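PDB 6N7O: GIL01 gp7 from Bacillus phage pGIL01, which probably binds the LexA repressor of its Bacillus host and inhibits its self-cleavage, as a small helical protein that pairs into a dimer. Local coordinates for residues D9-I12 with E13-S17. Sequence-based numbering, arbitrary orientation. Where two conformers were deposited one is given.
Sequences DFII and ELSQS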
loop_
_atom_site.group_PDB
_atom_site.type_symbol
_atom_site.label_atom_id
_atom_site.label_comp_id
_atom_site.label_asym_id
_atom_site.label_seq_id
_atom_site.Cartn_x
_atom_site.Cartn_y
_atom_site.Cartn_z
ATOM N N ASP A 9 2.459 -2.566 9.320
ATOM C CA ASP A 9 2.245 -1.305 10.030
ATOM C C ASP A 9 1.480 -0.294 9.180
ATOM O O ASP A 9 0.688 0.492 9.721
ATOM C CB ASP A 9 3.578 -0.718 10.514
ATOM C CG ASP A 9 4.093 -1.409 11.777
ATOM O OD1 ASP A 9 3.318 -2.143 12.423
ATOM O OD2 ASP A 9 5.274 -1.221 12.136
ATOM N N PHE A 10 1.677 -0.297 7.851
ATOM C CA PHE A 10 0.870 0.572 7.002
ATOM C C PHE A 10 -0.579 0.115 6.997
ATOM O O PHE A 10 -1.492 0.944 7.079
ATOM C CB PHE A 10 1.438 0.608 5.577
ATOM C CG PHE A 10 0.678 1.506 4.633
ATOM C CD1 PHE A 10 0.212 2.750 5.046
ATOM C CD2 PHE A 10 0.453 1.120 3.318
ATOM C CE1 PHE A 10 -0.464 3.584 4.162
ATOM C CE2 PHE A 10 -0.216 1.951 2.430
ATOM C CZ PHE A 10 -0.690 3.181 2.849
ATOM N N ILE A 11 -0.813 -1.199 6.940
ATOM C CA ILE A 11 -2.179 -1.708 7.034
ATOM C C ILE A 11 -2.832 -1.258 8.337
ATOM O O ILE A 11 -4.014 -0.881 8.361
ATOM C CB ILE A 11 -2.184 -3.241 6.894
ATOM C CG1 ILE A 11 -1.796 -3.636 5.472
ATOM C CG2 ILE A 11 -3.547 -3.817 7.235
ATOM C CD1 ILE A 11 -1.459 -5.123 5.322
ATOM N N ILE A 12 -2.086 -1.297 9.441
ATOM C CA ILE A 12 -2.629 -0.841 10.721
ATOM C C ILE A 12 -2.939 0.652 10.658
ATOM O O ILE A 12 -3.990 1.102 11.138
ATOM C CB ILE A 12 -1.655 -1.169 11.867
ATOM C CG1 ILE A 12 -1.519 -2.681 12.023
ATOM C CG2 ILE A 12 -2.136 -0.553 13.197
ATOM C CD1 ILE A 12 -0.370 -3.080 12.882
ATOM N N GLU A 13 -2.027 1.441 10.073
ATOM C CA GLU A 13 -2.270 2.874 9.928
ATOM C C GLU A 13 -3.572 3.152 9.183
ATOM O O GLU A 13 -4.319 4.062 9.555
ATOM C CB GLU A 13 -1.090 3.548 9.216
ATOM C CG GLU A 13 -1.270 5.049 9.067
ATOM C CD GLU A 13 -0.215 5.702 8.165
ATOM O OE1 GLU A 13 -0.349 6.906 7.906
ATOM O OE2 GLU A 13 0.740 5.015 7.725
ATOM N N LEU A 14 -3.851 2.403 8.107
ATOM C CA LEU A 14 -5.124 2.562 7.415
ATOM C C LEU A 14 -6.284 2.102 8.289
ATOM O O LEU A 14 -7.287 2.810 8.442
ATOM C CB LEU A 14 -5.098 1.781 6.095
ATOM C CG LEU A 14 -4.041 2.226 5.086
ATOM C CD1 LEU A 14 -3.859 1.200 3.966
ATOM C CD2 LEU A 14 -4.396 3.587 4.500
ATOM N N SER A 15 -6.145 0.930 8.903
ATOM C CA SER A 15 -7.256 0.328 9.634
ATOM C C SER A 15 -7.687 1.176 10.822
ATOM O O SER A 15 -8.868 1.187 11.184
ATOM C CB SER A 15 -6.855 -1.073 10.093
ATOM O OG SER A 15 -6.524 -1.877 8.978
ATOM N N GLN A 16 -6.748 1.889 11.443
ATOM C CA GLN A 16 -7.075 2.639 12.648
ATOM C C GLN A 16 -7.786 3.952 12.351
ATOM O O GLN A 16 -8.372 4.535 13.265
ATOM C CB GLN A 16 -5.808 2.912 13.456
ATOM C CG GLN A 16 -4.873 3.920 12.805
ATOM C CD GLN A 16 -3.526 4.015 13.514
ATOM O OE1 GLN A 16 -3.171 3.154 14.321
ATOM N NE2 GLN A 16 -2.775 5.066 13.216
ATOM N N SER A 17 -7.742 4.421 11.106
ATOM C CA SER A 17 -8.392 5.659 10.689
ATOM C C SER A 17 -9.889 5.440 10.503
ATOM O O SER A 17 -10.334 4.354 10.129
ATOM C CB SER A 17 -7.771 6.150 9.381
ATOM O OG SER A 17 -8.551 7.144 8.755
#
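Leu14 lays its CD1 methyl over one face of the Phe10 ring, one turn further along the same helix. Leu14 CD1 stands 4.0 Å from the centroid of the Phe10 ring and only 15° off the ring normal, a CH-pi contact, displaced slightly toward the rim at CZ. A flat aromatic with a branched aliphatic at i and i+4 suits this place, because both side chains leave the buried flank of the helix. With CG of Phe10 anti to its backbone N (chi1 -179°), the ring reaches toward the following turn although its CB sets off away from it.

At the ring's edge, close to its plane, sits the carboxylate of Glu13, whose OE2 is 3.5 Å from CD1 of Phe10. The two planes are 70° apart, and the acid meets the weakly positive C-H rim rather than the pi cloud. An extended chain carries this carboxylate to the neighbouring helix 24-34, where OE2 forms a salt bridge with Arg30 and OE1 a hydrogen bond with Tyr26; together they should favour the ionised form.

Independently of its side chain, Ser15 gives its backbone N to Ile11 O at 2.8 Å. In one of its two conformers it also turns its hydroxyl back to this carbonyl: Ser15 OG donates to Ile11 O over 2.8 Å, from above the carbonyl plane. In that conformer two donors grip the oxygen, and a short hydroxyl is satisfied within its own helix. Gln16 N bonds to Ile12 O at 2.9 Å, another i to i+4 bond.

Leu31 of the second subunit packs on Phe10 and Ile11, while Val27 of that subunit packs on Leu14. This is the C-terminal part of an amphipathic alpha-helix, its apolar side shared between helix 24-34 of the same chain and the dimer interface.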